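Local coordinates for protein arginyl-trna synthetase (Thermus thermophilus, PDB 1IQ0) that probably joins L-arginine to its cognate tRNA at the expense of ATP, as a monomeric class I aminoacyl-tRNA synthetase, at residues R415-V420 and E432-V437; G470-Y475 and L535-N540; H481-K486 and L565-V570. All coordinates share one frame; numbering follows the deposited sequence.

Interaction 1: residues R415-V420 and E432-V437; sequences RARAIV and EAARMV
The methyl of Ala416 lies against Ala434 and Val437 where helices 405-423 and 430-448 cross. It points toward the partner helix: CB packs 3.5 Å from the backbone O of Ala434 and makes an apolar contact with CB of Val437 at 4.1 Å. One turn on, Val420 covers the neighbouring position: its CG1, set anti to the backbone N (chi1 177°), meets CB of Ala433 at 4.0 Å. With alanines at the crossing, the backbones come close, CA of Arg417 to CA of Ala434 being 4.8 Å and the segment axes 8.1 Å apart at an angle of 123°.

Arg417 contributes the aliphatic part of its chain. Its bend at chi2 (63°) lays CD alongside the methyl of Ala434, CD to CB 3.5 Å, while the guanidinium runs on to salt bridges with Glu431 and Glu421.

A further salt bridge stays within helix 430-448: Arg435 NE donates to Glu432 OE1 at 2.8 Å on the side turned from helix 405-423, on the syn side but tilted out of the carboxylate plane.

No hydrogen bond spans the two segments. The chemistry thus implies a helix pair held by small, closely fitted apolar groups, with charges kept to the margins and the outer face.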
ATOM      1  N   ARG A 415      25.933  -2.594  -0.018  1.00 36.48           N
ATOM      2  CA  ARG A 415      26.220  -1.580   0.984  1.00 37.07           C
ATOM      3  C   ARG A 415      25.754  -1.993   2.378  1.00 38.46           C
ATOM      4  O   ARG A 415      26.431  -1.712   3.367  1.00 41.87           O
ATOM      5  CB  ARG A 415      25.581  -0.253   0.581  1.00 38.49           C
ATOM      6  CG  ARG A 415      25.966   0.205  -0.816  1.00 35.64           C
ATOM      7  CD  ARG A 415      25.691   1.684  -1.002  1.00 34.26           C
ATOM      8  NE  ARG A 415      25.967   2.131  -2.364  1.00 34.82           N
ATOM      9  CZ  ARG A 415      26.256   3.387  -2.690  1.00 40.12           C
ATOM     10  NH1 ARG A 415      26.315   4.319  -1.750  1.00 41.26           N
ATOM     11  NH2 ARG A 415      26.480   3.719  -3.958  1.00 42.06           N
ATOM     12  N   ALA A 416      24.606  -2.661   2.457  1.00 38.79           N
ATOM     13  CA  ALA A 416      24.087  -3.109   3.744  1.00 39.06           C
ATOM     14  C   ALA A 416      25.057  -4.103   4.360  1.00 40.97           C
ATOM     15  O   ALA A 416      25.295  -4.083   5.566  1.00 42.28           O
ATOM     16  CB  ALA A 416      22.733  -3.764   3.572  1.00 19.59           C
ATOM     17  N   ARG A 417      25.607  -4.969   3.515  1.00 40.18           N
ATOM     18  CA  ARG A 417      26.556  -5.992   3.939  1.00 43.39           C
ATOM     19  C   ARG A 417      27.755  -5.349   4.639  1.00 44.15           C
ATOM     20  O   ARG A 417      28.194  -5.808   5.692  1.00 42.18           O
ATOM     21  CB  ARG A 417      27.033  -6.790   2.720  1.00 68.55           C
ATOM     22  CG  ARG A 417      27.653  -8.148   3.035  1.00 74.37           C
ATOM     23  CD  ARG A 417      26.637  -9.073   3.690  1.00 81.12           C
ATOM     24  NE  ARG A 417      27.017 -10.484   3.618  1.00 84.44           N
ATOM     25  CZ  ARG A 417      28.095 -11.011   4.190  1.00 88.57           C
ATOM     26  NH1 ARG A 417      28.925 -10.247   4.889  1.00 87.97           N
ATOM     27  NH2 ARG A 417      28.339 -12.309   4.066  1.00 89.12           N
ATOM     28  N   ALA A 418      28.277  -4.278   4.051  1.00 60.23           N
ATOM     29  CA  ALA A 418      29.420  -3.585   4.627  1.00 61.10           C
ATOM     30  C   ALA A 418      29.057  -2.971   5.975  1.00 63.04           C
ATOM     31  O   ALA A 418      29.869  -2.957   6.899  1.00 67.04           O
ATOM     32  CB  ALA A 418      29.914  -2.501   3.672  1.00 35.25           C
ATOM     33  N   ILE A 419      27.831  -2.468   6.083  1.00 54.62           N
ATOM     34  CA  ILE A 419      27.361  -1.854   7.319  1.00 53.58           C
ATOM     35  C   ILE A 419      27.255  -2.880   8.447  1.00 55.76           C
ATOM     36  O   ILE A 419      27.553  -2.576   9.601  1.00 55.65           O
ATOM     37  CB  ILE A 419      25.982  -1.189   7.121  1.00 43.57           C
ATOM     38  CG1 ILE A 419      26.077  -0.100   6.050  1.00 39.91           C
ATOM     39  CG2 ILE A 419      25.502  -0.570   8.430  1.00 39.83           C
ATOM     40  CD1 ILE A 419      24.742   0.537   5.706  1.00 37.22           C
ATOM     41  N   VAL A 420      26.830  -4.093   8.110  1.00 51.60           N
ATOM     42  CA  VAL A 420      26.684  -5.152   9.101  1.00 54.75           C
ATOM     43  C   VAL A 420      28.039  -5.703   9.547  1.00 58.34           C
ATOM     44  O   VAL A 420      28.170  -6.233  10.650  1.00 59.64           O
ATOM     45  CB  VAL A 420      25.815  -6.312   8.551  1.00 56.06           C
ATOM     46  CG1 VAL A 420      25.730  -7.437   9.569  1.00 55.26           C
ATOM     47  CG2 VAL A 420      24.418  -5.801   8.222  1.00 53.97           C
ATOM     48  N   GLU A 432      21.873 -12.767   5.698  1.00 42.77           N
ATOM     49  CA  GLU A 432      20.457 -12.612   5.986  1.00 41.99           C
ATOM     50  C   GLU A 432      20.223 -11.229   6.598  1.00 39.94           C
ATOM     51  O   GLU A 432      19.225 -10.566   6.304  1.00 36.77           O
ATOM     52  CB  GLU A 432      19.983 -13.695   6.957  1.00 47.98           C
ATOM     53  CG  GLU A 432      18.532 -13.536   7.376  1.00 53.62           C
ATOM     54  CD  GLU A 432      17.556 -13.756   6.229  1.00 55.73           C
ATOM     55  OE1 GLU A 432      17.828 -13.299   5.100  1.00 59.91           O
ATOM     56  OE2 GLU A 432      16.504 -14.383   6.467  1.00 56.13           O
ATOM     57  N   ALA A 433      21.154 -10.793   7.443  1.00 38.98           N
ATOM     58  CA  ALA A 433      21.053  -9.486   8.086  1.00 36.59           C
ATOM     59  C   ALA A 433      21.118  -8.375   7.043  1.00 34.93           C
ATOM     60  O   ALA A 433      20.359  -7.406   7.107  1.00 35.51           O
ATOM     61  CB  ALA A 433      22.177  -9.307   9.098  1.00 43.56           C
ATOM     62  N   ALA A 434      22.030  -8.519   6.085  1.00 31.39           N
ATOM     63  CA  ALA A 434      22.186  -7.520   5.032  1.00 32.20           C
ATOM     64  C   ALA A 434      20.936  -7.466   4.149  1.00 30.91           C
ATOM     65  O   ALA A 434      20.495  -6.388   3.756  1.00 29.28           O
ATOM     66  CB  ALA A 434      23.416  -7.831   4.184  1.00 19.44           C
ATOM     67  N   ARG A 435      20.369  -8.630   3.846  1.00 31.29           N
ATOM     68  CA  ARG A 435      19.168  -8.698   3.010  1.00 31.34           C
ATOM     69  C   ARG A 435      18.016  -7.934   3.659  1.00 31.30           C
ATOM     70  O   ARG A 435      17.313  -7.163   3.001  1.00 29.92           O
ATOM     71  CB  ARG A 435      18.742 -10.154   2.794  1.00 37.60           C
ATOM     72  CG  ARG A 435      17.561 -10.315   1.828  1.00 42.70           C
ATOM     73  CD  ARG A 435      17.024 -11.743   1.823  1.00 45.45           C
ATOM     74  NE  ARG A 435      16.322 -12.070   3.062  1.00 47.31           N
ATOM     75  CZ  ARG A 435      15.137 -11.570   3.405  1.00 50.57           C
ATOM     76  NH1 ARG A 435      14.512 -10.720   2.599  1.00 47.73           N
ATOM     77  NH2 ARG A 435      14.582 -11.907   4.563  1.00 51.24           N
ATOM     78  N   MET A 436      17.827  -8.152   4.957  1.00 29.13           N
ATOM     79  CA  MET A 436      16.755  -7.499   5.691  1.00 28.10           C
ATOM     80  C   MET A 436      16.910  -5.993   5.709  1.00 27.70           C
ATOM     81  O   MET A 436      15.932  -5.262   5.537  1.00 30.28           O
ATOM     82  CB  MET A 436      16.693  -8.024   7.126  1.00 38.73           C
ATOM     83  CG  MET A 436      16.254  -9.468   7.218  1.00 36.81           C
ATOM     84  SD  MET A 436      15.837  -9.971   8.895  1.00 43.77           S
ATOM     85  CE  MET A 436      15.428 -11.703   8.615  1.00 44.72           C
ATOM     86  N   VAL A 437      18.137  -5.528   5.923  1.00 26.13           N
ATOM     87  CA  VAL A 437      18.404  -4.097   5.963  1.00 25.49           C
ATOM     88  C   VAL A 437      18.188  -3.441   4.598  1.00 26.82           C
ATOM     89  O   VAL A 437      17.592  -2.366   4.508  1.00 27.39           O
ATOM     90  CB  VAL A 437      19.841  -3.822   6.453  1.00 28.05           C
ATOM     91  CG1 VAL A 437      20.136  -2.336   6.421  1.00 22.05           C
ATOM     92  CG2 VAL A 437      20.005  -4.361   7.868  1.00 28.35           C
TER

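Interaction 2: residues G470-Y475 and L535-N540; sequences GPYVQY and LAASWN
Asn540 ND2 is the polar atom on which this contact turns: it donates to Tyr472 OH at 3.1 Å (N-H...O 156°) and also to a water, 3.0 Å from ND2. The phenol oxygen lies almost in the amide plane, although the ring and amide planes stand 62° apart. The same water donates to Tyr472 O at 2.9 Å, closing a second link between the helices. At the other end of the amide, OD1 accepts from Arg479, which should fix which way the group is flipped.

With CG anti to the backbone N, Tyr472 reaches across to helix 525-544, where its ring meets the Ala536 methyl obliquely, CE2 to CB 3.6 Å. Its OH passes 3.3 Å from CA of Ala537. On the inner side Val473 CG2 adds a looser contact, 4.4 Å from Ala536 CB. A leucine replacing Tyr472 would probably leave Asn540 ND2 without its phenol acceptor and uncover the methyl of Ala536.

The segment axes run 9.5 Å apart at 46°, joining the first turns of helix 470-487 to helix 525-544 within the helical DALR anticodon-binding domain of class I arginyl-tRNA synthetases.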
ATOM      1  N   GLY A 470      14.063   3.028   6.833  1.00 17.91           N
ATOM      2  CA  GLY A 470      13.613   1.735   7.321  1.00 16.58           C
ATOM      3  C   GLY A 470      14.617   1.170   8.315  1.00 19.49           C
ATOM      4  O   GLY A 470      14.233   0.664   9.370  1.00 19.32           O
ATOM      5  N   PRO A 471      15.920   1.217   8.001  1.00 22.76           N
ATOM      6  CA  PRO A 471      16.927   0.689   8.933  1.00 23.77           C
ATOM      7  C   PRO A 471      16.859   1.381  10.304  1.00 25.85           C
ATOM      8  O   PRO A 471      17.108   0.753  11.329  1.00 27.26           O
ATOM      9  CB  PRO A 471      18.237   0.953   8.199  1.00 21.44           C
ATOM     10  CG  PRO A 471      17.834   0.756   6.754  1.00 21.13           C
ATOM     11  CD  PRO A 471      16.526   1.530   6.693  1.00 16.32           C
ATOM     12  N   TYR A 472      16.517   2.670  10.312  1.00 26.54           N
ATOM     13  CA  TYR A 472      16.378   3.432  11.556  1.00 26.50           C
ATOM     14  C   TYR A 472      15.323   2.761  12.432  1.00 27.08           C
ATOM     15  O   TYR A 472      15.572   2.470  13.602  1.00 26.95           O
ATOM     16  CB  TYR A 472      15.945   4.872  11.259  1.00 26.08           C
ATOM     17  CG  TYR A 472      15.670   5.733  12.484  1.00 28.62           C
ATOM     18  CD1 TYR A 472      16.715   6.220  13.280  1.00 26.09           C
ATOM     19  CD2 TYR A 472      14.366   6.081  12.830  1.00 27.53           C
ATOM     20  CE1 TYR A 472      16.459   7.031  14.382  1.00 26.64           C
ATOM     21  CE2 TYR A 472      14.099   6.887  13.924  1.00 32.80           C
ATOM     22  CZ  TYR A 472      15.144   7.361  14.697  1.00 30.52           C
ATOM     23  OH  TYR A 472      14.865   8.173  15.776  1.00 30.47           O
ATOM     24  N   VAL A 473      14.149   2.508  11.858  1.00 22.48           N
ATOM     25  CA  VAL A 473      13.071   1.864  12.603  1.00 20.67           C
ATOM     26  C   VAL A 473      13.465   0.436  12.980  1.00 20.46           C
ATOM     27  O   VAL A 473      13.168  -0.029  14.088  1.00 21.90           O
ATOM     28  CB  VAL A 473      11.756   1.830  11.786  1.00 22.60           C
ATOM     29  CG1 VAL A 473      10.634   1.219  12.624  1.00 19.73           C
ATOM     30  CG2 VAL A 473      11.388   3.244  11.332  1.00 19.37           C
ATOM     31  N   GLN A 474      14.138  -0.265  12.068  1.00 21.70           N
ATOM     32  CA  GLN A 474      14.561  -1.633  12.357  1.00 21.12           C
ATOM     33  C   GLN A 474      15.525  -1.649  13.548  1.00 22.16           C
ATOM     34  O   GLN A 474      15.436  -2.516  14.417  1.00 22.45           O
ATOM     35  CB  GLN A 474      15.242  -2.262  11.137  1.00 24.34           C
ATOM     36  CG  GLN A 474      14.324  -2.550   9.941  1.00 21.12           C
ATOM     37  CD  GLN A 474      15.084  -3.168   8.772  1.00 23.21           C
ATOM     38  OE1 GLN A 474      16.111  -2.642   8.340  1.00 24.78           O
ATOM     39  NE2 GLN A 474      14.583  -4.285   8.257  1.00 21.06           N
ATOM     40  N   TYR A 475      16.435  -0.681  13.591  1.00 22.38           N
ATOM     41  CA  TYR A 475      17.413  -0.602  14.673  1.00 24.18           C
ATOM     42  C   TYR A 475      16.738  -0.364  16.028  1.00 22.15           C
ATOM     43  O   TYR A 475      17.145  -0.929  17.042  1.00 20.34           O
ATOM     44  CB  TYR A 475      18.425   0.514  14.399  1.00 38.39           C
ATOM     45  CG  TYR A 475      19.583   0.500  15.366  1.00 48.33           C
ATOM     46  CD1 TYR A 475      20.531  -0.525  15.332  1.00 50.90           C
ATOM     47  CD2 TYR A 475      19.710   1.483  16.348  1.00 53.23           C
ATOM     48  CE1 TYR A 475      21.575  -0.573  16.251  1.00 56.72           C
ATOM     49  CE2 TYR A 475      20.750   1.444  17.275  1.00 58.76           C
ATOM     50  CZ  TYR A 475      21.678   0.414  17.221  1.00 62.29           C
ATOM     51  OH  TYR A 475      22.704   0.365  18.139  1.00 69.37           O
ATOM     52  N   LEU A 535       7.456   6.935  16.385  1.00 18.21           N
ATOM     53  CA  LEU A 535       7.544   6.020  17.511  1.00 20.48           C
ATOM     54  C   LEU A 535       8.998   5.627  17.764  1.00 21.63           C
ATOM     55  O   LEU A 535       9.434   5.540  18.913  1.00 21.09           O
ATOM     56  CB  LEU A 535       6.702   4.769  17.264  1.00 11.71           C
ATOM     57  CG  LEU A 535       6.654   3.808  18.463  1.00 14.67           C
ATOM     58  CD1 LEU A 535       6.052   4.526  19.695  1.00 14.23           C
ATOM     59  CD2 LEU A 535       5.828   2.589  18.101  1.00 13.85           C
ATOM     60  N   ALA A 536       9.745   5.397  16.690  1.00 23.01           N
ATOM     61  CA  ALA A 536      11.142   5.027  16.822  1.00 22.33           C
ATOM     62  C   ALA A 536      11.913   6.195  17.435  1.00 23.23           C
ATOM     63  O   ALA A 536      12.836   5.990  18.228  1.00 22.62           O
ATOM     64  CB  ALA A 536      11.721   4.655  15.465  1.00 10.75           C
ATOM     65  N   ALA A 537      11.525   7.417  17.079  1.00 21.06           N
ATOM     66  CA  ALA A 537      12.176   8.612  17.616  1.00 20.58           C
ATOM     67  C   ALA A 537      11.865   8.733  19.108  1.00 19.50           C
ATOM     68  O   ALA A 537      12.724   9.117  19.907  1.00 21.27           O
ATOM     69  CB  ALA A 537      11.686   9.870  16.881  1.00 16.14           C
ATOM     70  N   SER A 538      10.622   8.419  19.468  1.00 22.70           N
ATOM     71  CA  SER A 538      10.175   8.475  20.858  1.00 25.85           C
ATOM     72  C   SER A 538      10.916   7.415  21.677  1.00 28.15           C
ATOM     73  O   SER A 538      11.328   7.663  22.808  1.00 23.12           O
ATOM     74  CB  SER A 538       8.666   8.230  20.924  1.00 24.19           C
ATOM     75  OG  SER A 538       8.199   8.230  22.260  1.00 22.87           O
ATOM     76  N   TRP A 539      11.074   6.229  21.102  1.00 23.05           N
ATOM     77  CA  TRP A 539      11.789   5.157  21.781  1.00 22.23           C
ATOM     78  C   TRP A 539      13.255   5.546  22.003  1.00 19.90           C
ATOM     79  O   TRP A 539      13.799   5.337  23.080  1.00 21.42           O
ATOM     80  CB  TRP A 539      11.711   3.867  20.962  1.00 18.96           C
ATOM     81  CG  TRP A 539      12.772   2.876  21.305  1.00 23.24           C
ATOM     82  CD1 TRP A 539      13.830   2.507  20.523  1.00 24.33           C
ATOM     83  CD2 TRP A 539      12.910   2.152  22.533  1.00 23.31           C
ATOM     84  NE1 TRP A 539      14.621   1.599  21.185  1.00 22.09           N
ATOM     85  CE2 TRP A 539      14.080   1.362  22.423  1.00 24.61           C
ATOM     86  CE3 TRP A 539      12.164   2.094  23.714  1.00 22.94           C
ATOM     87  CZ2 TRP A 539      14.520   0.523  23.455  1.00 22.35           C
ATOM     88  CZ3 TRP A 539      12.603   1.255  24.745  1.00 25.80           C
ATOM     89  CH2 TRP A 539      13.771   0.484  24.604  1.00 23.38           C
ATOM     90  N   ASN A 540      13.888   6.118  20.988  1.00 21.27           N
ATOM     91  CA  ASN A 540      15.279   6.528  21.115  1.00 21.03           C
ATOM     92  C   ASN A 540      15.506   7.622  22.164  1.00 22.63           C
ATOM     93  O   ASN A 540      16.455   7.542  22.944  1.00 23.97           O
ATOM     94  CB  ASN A 540      15.827   6.973  19.754  1.00 20.11           C
ATOM     95  CG  ASN A 540      16.167   5.794  18.860  1.00 23.44           C
ATOM     96  OD1 ASN A 540      16.692   4.785  19.325  1.00 25.55           O
ATOM     97  ND2 ASN A 540      15.879   5.919  17.577  1.00 20.59           N
TER
HETATM   98  O   HOH W   1      17.054   3.846  15.716  1.00 33.14           O

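Interaction 3: residues H481-K486 and L565-V570; sequences HSILRK and LRLSLV
Leu484 CD2 reaches over helix 562-583 and touches Val570 CG1 at 3.7 Å, the closest apolar approach of this contact. The two side chains run alongside each other, heading opposite ways, and Leu484 CG also lies 4.0 Å from that same CG1. Leu484 CD2 further rests against the backbone O of Leu567 at 3.6 Å. With CG anti to its carbonyl carbon (chi1 -55°), Leu484 brings CD2 up against the partner helix, although its CB points across rather than at it. Ile483 flanks it more loosely: CG2 is 4.3 Å from Leu567 CD2, and CB faces Val570 CG1. No hydrogen bond passes between the segments, whose axes approach to 9.9 Å at 135°.

In the next shell, Trp539 of helix 525-544 packs against both Ile483 and Val570, while Trp490 covers Leu567 from a loop and Gln574 lies against Leu484.

Farther out, polar bonds flank the contact. Arg485 NH2 donates to His481 ND1 at 2.9 Å (148°), somewhat tilted from the imidazole plane, and also to the backbone O of Glu590 near the C terminus. The guanidinium lies with one face over Ser482 CA, 3.4 Å above the plane. On helix 562-583, Arg566 forms a salt bridge with Glu502, and Ser568 OG bonds Trp490 NE1.

The arrangement is aliphatic helix-helix packing within the helical DALR anticodon-binding domain, joining helix 470-487 to helix 562-583 at a steep, roughly antiparallel crossing.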
ATOM      1  N   HIS A 481      14.425  -5.141  21.501  1.00 24.79           N
ATOM      2  CA  HIS A 481      14.443  -6.594  21.610  1.00 21.42           C
ATOM      3  C   HIS A 481      15.671  -7.118  22.364  1.00 20.55           C
ATOM      4  O   HIS A 481      15.568  -8.093  23.111  1.00 21.83           O
ATOM      5  CB  HIS A 481      14.384  -7.227  20.212  1.00 23.86           C
ATOM      6  CG  HIS A 481      14.148  -8.706  20.229  1.00 28.50           C
ATOM      7  ND1 HIS A 481      15.155  -9.622  20.456  1.00 31.52           N
ATOM      8  CD2 HIS A 481      13.013  -9.429  20.066  1.00 29.49           C
ATOM      9  CE1 HIS A 481      14.651 -10.844  20.431  1.00 33.26           C
ATOM     10  NE2 HIS A 481      13.354 -10.755  20.198  1.00 33.85           N
ATOM     11  N   SER A 482      16.826  -6.478  22.175  1.00 19.46           N
ATOM     12  CA  SER A 482      18.040  -6.928  22.857  1.00 22.94           C
ATOM     13  C   SER A 482      17.885  -6.818  24.378  1.00 23.13           C
ATOM     14  O   SER A 482      18.406  -7.644  25.121  1.00 27.63           O
ATOM     15  CB  SER A 482      19.259  -6.115  22.397  1.00 29.50           C
ATOM     16  OG  SER A 482      19.213  -4.798  22.917  1.00 40.04           O
ATOM     17  N   ILE A 483      17.164  -5.798  24.831  1.00 23.02           N
ATOM     18  CA  ILE A 483      16.920  -5.592  26.261  1.00 21.77           C
ATOM     19  C   ILE A 483      16.089  -6.756  26.824  1.00 24.35           C
ATOM     20  O   ILE A 483      16.393  -7.295  27.890  1.00 24.16           O
ATOM     21  CB  ILE A 483      16.159  -4.261  26.510  1.00 23.07           C
ATOM     22  CG1 ILE A 483      17.004  -3.080  26.028  1.00 19.98           C
ATOM     23  CG2 ILE A 483      15.813  -4.119  27.997  1.00 23.34           C
ATOM     24  CD1 ILE A 483      16.273  -1.728  26.066  1.00 22.53           C
ATOM     25  N   LEU A 484      15.042  -7.137  26.100  1.00 26.76           N
ATOM     26  CA  LEU A 484      14.174  -8.237  26.513  1.00 27.47           C
ATOM     27  C   LEU A 484      14.961  -9.548  26.536  1.00 29.61           C
ATOM     28  O   LEU A 484      14.719 -10.431  27.357  1.00 27.61           O
ATOM     29  CB  LEU A 484      13.004  -8.375  25.536  1.00 23.58           C
ATOM     30  CG  LEU A 484      12.124  -7.148  25.265  1.00 24.42           C
ATOM     31  CD1 LEU A 484      11.058  -7.519  24.239  1.00 23.94           C
ATOM     32  CD2 LEU A 484      11.473  -6.668  26.551  1.00 25.41           C
ATOM     33  N   ARG A 485      15.907  -9.665  25.619  1.00 27.55           N
ATOM     34  CA  ARG A 485      16.732 -10.859  25.514  1.00 31.51           C
ATOM     35  C   ARG A 485      17.560 -11.018  26.795  1.00 31.62           C
ATOM     36  O   ARG A 485      17.634 -12.104  27.377  1.00 32.62           O
ATOM     37  CB  ARG A 485      17.644 -10.708  24.298  1.00 40.61           C
ATOM     38  CG  ARG A 485      18.281 -11.973  23.765  1.00 46.28           C
ATOM     39  CD  ARG A 485      19.114 -11.619  22.528  1.00 47.35           C
ATOM     40  NE  ARG A 485      18.323 -10.871  21.547  1.00 50.53           N
ATOM     41  CZ  ARG A 485      18.752  -9.797  20.885  1.00 47.35           C
ATOM     42  NH1 ARG A 485      19.976  -9.325  21.086  1.00 42.99           N
ATOM     43  NH2 ARG A 485      17.952  -9.185  20.020  1.00 43.08           N
ATOM     44  N   LYS A 486      18.164  -9.917  27.232  1.00 30.51           N
ATOM     45  CA  LYS A 486      18.998  -9.903  28.431  1.00 30.88           C
ATOM     46  C   LYS A 486      18.217 -10.025  29.735  1.00 32.98           C
ATOM     47  O   LYS A 486      18.736 -10.539  30.729  1.00 34.53           O
ATOM     48  CB  LYS A 486      19.835  -8.618  28.455  1.00 31.39           C
ATOM     49  CG  LYS A 486      20.887  -8.571  27.359  1.00 31.40           C
ATOM     50  CD  LYS A 486      21.371  -7.160  27.072  1.00 31.53           C
ATOM     51  CE  LYS A 486      22.339  -7.173  25.892  1.00 34.44           C
ATOM     52  NZ  LYS A 486      22.743  -5.816  25.437  1.00 31.20           N
ATOM     53  N   LEU A 565       7.688  -2.858  34.924  1.00 28.18           N
ATOM     54  CA  LEU A 565       6.929  -1.879  34.153  1.00 25.92           C
ATOM     55  C   LEU A 565       7.667  -1.501  32.870  1.00 24.93           C
ATOM     56  O   LEU A 565       7.073  -1.484  31.788  1.00 25.62           O
ATOM     57  CB  LEU A 565       6.684  -0.613  34.979  1.00 24.77           C
ATOM     58  CG  LEU A 565       6.190   0.612  34.201  1.00 27.10           C
ATOM     59  CD1 LEU A 565       4.843   0.321  33.541  1.00 28.74           C
ATOM     60  CD2 LEU A 565       6.070   1.790  35.142  1.00 20.08           C
ATOM     61  N   ARG A 566       8.959  -1.195  32.990  1.00 24.10           N
ATOM     62  CA  ARG A 566       9.743  -0.810  31.824  1.00 23.76           C
ATOM     63  C   ARG A 566       9.922  -1.947  30.833  1.00 22.51           C
ATOM     64  O   ARG A 566       9.947  -1.716  29.622  1.00 22.63           O
ATOM     65  CB  ARG A 566      11.095  -0.229  32.249  1.00 15.60           C
ATOM     66  CG  ARG A 566      10.929   1.189  32.788  1.00 17.94           C
ATOM     67  CD  ARG A 566      12.214   1.846  33.238  1.00 15.76           C
ATOM     68  NE  ARG A 566      11.921   3.209  33.678  1.00 16.43           N
ATOM     69  CZ  ARG A 566      12.649   3.894  34.552  1.00 20.13           C
ATOM     70  NH1 ARG A 566      13.738   3.352  35.096  1.00 13.82           N
ATOM     71  NH2 ARG A 566      12.275   5.118  34.889  1.00 16.96           N
ATOM     72  N   LEU A 567      10.029  -3.175  31.331  1.00 23.31           N
ATOM     73  CA  LEU A 567      10.178  -4.323  30.445  1.00 22.28           C
ATOM     74  C   LEU A 567       8.896  -4.522  29.622  1.00 24.66           C
ATOM     75  O   LEU A 567       8.965  -4.806  28.426  1.00 22.61           O
ATOM     76  CB  LEU A 567      10.505  -5.588  31.246  1.00 21.71           C
ATOM     77  CG  LEU A 567      11.956  -5.721  31.731  1.00 22.91           C
ATOM     78  CD1 LEU A 567      12.082  -6.892  32.690  1.00 22.34           C
ATOM     79  CD2 LEU A 567      12.879  -5.913  30.534  1.00 18.26           C
ATOM     80  N   SER A 568       7.734  -4.369  30.255  1.00 23.09           N
ATOM     81  CA  SER A 568       6.462  -4.528  29.544  1.00 24.35           C
ATOM     82  C   SER A 568       6.273  -3.404  28.526  1.00 22.62           C
ATOM     83  O   SER A 568       5.731  -3.618  27.443  1.00 25.97           O
ATOM     84  CB  SER A 568       5.286  -4.539  30.523  1.00 25.26           C
ATOM     85  OG  SER A 568       5.302  -5.710  31.320  1.00 26.45           O
ATOM     86  N   LEU A 569       6.730  -2.206  28.874  1.00 24.63           N
ATOM     87  CA  LEU A 569       6.620  -1.074  27.965  1.00 25.68           C
ATOM     88  C   LEU A 569       7.567  -1.292  26.785  1.00 27.51           C
ATOM     89  O   LEU A 569       7.227  -0.997  25.637  1.00 27.21           O
ATOM     90  CB  LEU A 569       6.981   0.218  28.690  1.00 22.03           C
ATOM     91  CG  LEU A 569       6.797   1.528  27.927  1.00 27.00           C
ATOM     92  CD1 LEU A 569       5.348   1.653  27.456  1.00 30.26           C
ATOM     93  CD2 LEU A 569       7.171   2.695  28.840  1.00 27.82           C
ATOM     94  N   VAL A 570       8.760  -1.807  27.078  1.00 23.67           N
ATOM     95  CA  VAL A 570       9.749  -2.084  26.046  1.00 22.81           C
ATOM     96  C   VAL A 570       9.209  -3.176  25.121  1.00 21.49           C
ATOM     97  O   VAL A 570       9.376  -3.114  23.906  1.00 22.08           O
ATOM     98  CB  VAL A 570      11.093  -2.545  26.674  1.00 19.50           C
ATOM     99  CG1 VAL A 570      11.995  -3.157  25.606  1.00 18.60           C
ATOM    100  CG2 VAL A 570      11.798  -1.344  27.328  1.00 14.67           C
TER

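Overall arrangement
Interaction 1 lies in the catalytic domain and interactions 2 and 3 in the anticodon-binding domain, yet 1 and 2, with centres about 17 Å apart, touch. Gln474 NE2 probably donates to Met436 O at 3.2 Å, and Pro471 CG packs on Val437 O, so helix 430-448 meets the start of helix 470-487. That helix then serves both interactions 2 and 3, centred about 15 Å apart. Trp539 bridges them: its CH2 lies 3.6 Å from Ile483 CD1. Interactions 1 and 3 do not touch, their nearest atoms being about 11 Å apart. None of the three includes residues of the HIGH motif; together they trace a helical path from the catalytic domain into the anticodon-binding domain.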